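Local coordinates for protein exosome complex component Rrp41 (Archaeoglobus fulgidus, PDB 3M7N) that probably serves as the catalytic subunit of the archaeal exosome, degrading RNA from its 3' end and also able to synthesise heteromeric RNA tails, at residues 101-104 / 105-109. The protein carries 1 engineered substitution. Numbering follows the deposited sequence.
Sequences ISKV and SKEAF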
ATOM      1  N   ILE E 101      17.950   9.787  -7.719  1.00 30.78           N
ATOM      2  CA  ILE E 101      19.160   9.065  -8.096  1.00 28.44           C
ATOM      3  C   ILE E 101      18.842   7.655  -8.576  1.00 29.59           C
ATOM      4  O   ILE E 101      19.406   7.182  -9.567  1.00 29.86           O
ATOM      5  CB  ILE E 101      20.141   8.981  -6.932  1.00 29.63           C
ATOM      6  CG1 ILE E 101      20.685  10.379  -6.626  1.00 29.88           C
ATOM      7  CG2 ILE E 101      21.256   7.993  -7.270  1.00 29.04           C
ATOM      8  CD1 ILE E 101      21.546  10.463  -5.369  1.00 34.59           C
ATOM      9  N   SER E 102      17.932   6.988  -7.869  1.00 27.45           N
ATOM     10  CA  SER E 102      17.466   5.655  -8.266  1.00 30.39           C
ATOM     11  C   SER E 102      16.841   5.650  -9.672  1.00 28.44           C
ATOM     12  O   SER E 102      17.081   4.740 -10.472  1.00 29.11           O
ATOM     13  CB  SER E 102      16.463   5.097  -7.228  1.00 30.74           C
ATOM     14  OG  SER E 102      17.031   5.045  -5.916  1.00 28.71           O
ATOM     15  N   LYS E 103      16.037   6.664  -9.969  1.00 28.57           N
ATOM     16  CA  LYS E 103      15.334   6.724 -11.257  1.00 32.67           C
ATOM     17  C   LYS E 103      16.311   6.934 -12.419  1.00 29.97           C
ATOM     18  O   LYS E 103      16.260   6.244 -13.429  1.00 29.44           O
ATOM     19  CB  LYS E 103      14.278   7.842 -11.242  1.00 33.34           C
ATOM     20  CG  LYS E 103      13.447   7.963 -12.514  1.00 32.63           C
ATOM     21  CD  LYS E 103      12.322   8.999 -12.335  1.00 39.38           C
ATOM     22  CE  LYS E 103      11.572   9.293 -13.644  1.00 37.71           C
ATOM     23  NZ  LYS E 103      12.525   9.835 -14.660  1.00 39.40           N
ATOM     24  N   VAL E 104      17.211   7.891 -12.270  1.00 26.84           N
ATOM     25  CA  VAL E 104      18.134   8.168 -13.357  1.00 30.59           C
ATOM     26  C   VAL E 104      19.164   7.030 -13.529  1.00 32.44           C
ATOM     27  O   VAL E 104      19.525   6.687 -14.655  1.00 29.33           O
ATOM     28  CB  VAL E 104      18.769   9.548 -13.194  1.00 30.06           C
ATOM     29  CG1 VAL E 104      19.757   9.561 -12.050  1.00 27.12           C
ATOM     30  CG2 VAL E 104      19.414   9.962 -14.471  1.00 40.39           C
ATOM     31  N   SER E 105      19.593   6.421 -12.419  1.00 28.20           N
ATOM     32  CA  SER E 105      20.449   5.241 -12.467  1.00 25.60           C
ATOM     33  C   SER E 105      19.774   4.109 -13.199  1.00 29.29           C
ATOM     34  O   SER E 105      20.400   3.434 -14.026  1.00 30.93           O
ATOM     35  CB  SER E 105      20.812   4.752 -11.068  1.00 26.68           C
ATOM     36  OG  SER E 105      21.551   5.721 -10.361  1.00 29.80           O
ATOM     37  N   LYS E 106      18.502   3.872 -12.885  1.00 29.36           N
ATOM     38  CA  LYS E 106      17.771   2.818 -13.583  1.00 29.51           C
ATOM     39  C   LYS E 106      17.761   3.112 -15.073  1.00 28.74           C
ATOM     40  O   LYS E 106      17.912   2.217 -15.927  1.00 31.19           O
ATOM     41  CB  LYS E 106      16.324   2.725 -13.082  1.00 31.60           C
ATOM     42  CG  LYS E 106      15.508   1.696 -13.847  1.00 33.93           C
ATOM     43  CD  LYS E 106      14.038   1.760 -13.490  1.00 39.09           C
ATOM     44  CE  LYS E 106      13.269   2.558 -14.529  1.00 45.63           C
ATOM     45  NZ  LYS E 106      12.243   3.443 -13.892  1.00 46.53           N
ATOM     46  N   GLU E 107      17.538   4.384 -15.374  1.00 28.68           N
ATOM     47  CA  GLU E 107      17.437   4.841 -16.753  1.00 31.39           C
ATOM     48  C   GLU E 107      18.746   4.579 -17.519  1.00 30.59           C
ATOM     49  O   GLU E 107      18.715   4.164 -18.676  1.00 28.90           O
ATOM     50  CB  GLU E 107      16.994   6.313 -16.790  1.00 25.07           C
ATOM     51  CG  GLU E 107      15.466   6.429 -16.708  1.00 31.89           C
ATOM     52  CD  GLU E 107      14.962   7.768 -16.185  1.00 34.74           C
ATOM     53  OE1 GLU E 107      15.783   8.655 -15.872  1.00 32.61           O
ATOM     54  OE2 GLU E 107      13.728   7.925 -16.073  1.00 35.99           O
ATOM     55  N   ALA E 108      19.881   4.767 -16.844  1.00 27.51           N
ATOM     56  CA  ALA E 108      21.186   4.528 -17.458  1.00 29.25           C
ATOM     57  C   ALA E 108      21.337   3.073 -17.876  1.00 31.80           C
ATOM     58  O   ALA E 108      21.966   2.766 -18.889  1.00 35.32           O
ATOM     59  CB  ALA E 108      22.338   4.950 -16.516  1.00 20.18           C
ATOM     60  N   PHE E 109      20.759   2.162 -17.104  1.00 34.11           N
ATOM     61  CA  PHE E 109      20.910   0.750 -17.439  1.00 29.36           C
ATOM     62  C   PHE E 109      19.851   0.244 -18.404  1.00 32.92           C
ATOM     63  O   PHE E 109      20.094  -0.714 -19.153  1.00 30.95           O
ATOM     64  CB  PHE E 109      21.010  -0.104 -16.176  1.00 29.23           C
ATOM     65  CG  PHE E 109      22.319   0.060 -15.453  1.00 30.45           C
ATOM     66  CD1 PHE E 109      22.408   0.841 -14.316  1.00 29.81           C
ATOM     67  CD2 PHE E 109      23.482  -0.537 -15.949  1.00 23.84           C
ATOM     68  CE1 PHE E 109      23.635   1.004 -13.658  1.00 26.62           C
ATOM     69  CE2 PHE E 109      24.684  -0.386 -15.302  1.00 23.08           C
ATOM     70  CZ  PHE E 109      24.766   0.385 -14.154  1.00 25.20           C
TER
HETATM   71  O   HOH W   1      15.357  11.229 -14.978  1.00 37.95           O
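Lys103 and Glu107 form an i to i+4 salt bridge on helix 96-110, in the first RNase PH-type domain of Rrp41, with Lys103 NZ 2.7 Å from Glu107 OE2. The lysine runs extended from CG, and its bend at the last torsion (chi4 -60°) swings NZ over to the carboxylate, where it meets the syn lone pair of OE2. Nearer the backbone, Lys103 CG lies 3.6 Å from Glu107 OE2, so aliphatic carbons as well as charge meet the glutamate. NZ also forms a salt bridge, its strongest polar contact, with Glu104 of the neighbouring exonuclease 2 subunit, against which this face is buried. A glutamine in place of Glu107 would probably weaken the hold on the ammonium, leaving Lys103 to rely more on the neighbouring subunit's carboxylate.

The face turned to the rest of the chain is tightly packed. There Ser105 packs against Tyr77 of strand 74-81 and Leu141 of helix 136-150, and its OG folds back beside its own backbone N (chi1 -63°). Ser105 OG and Ser105 N both donate to Ile101 O, at 2.7 Å and 3.0 Å respectively, from opposite faces of the carbonyl plane. The two donors grip one carbonyl oxygen, and the bond from OG gives the buried hydroxyl a partner within the helix. The side at Ser102 and Lys106 is partly open to solvent. Ser102 OG is held by Ser98 O and Tyr79 N; Lys106 is looser across the two segments, offering chiefly its CB, 3.4 Å from Ser102 O. Back at the ion pair, one water donates to Glu107 OE1 at 2.8 Å and accepts a weak bond from Lys103 NZ at 3.2 Å.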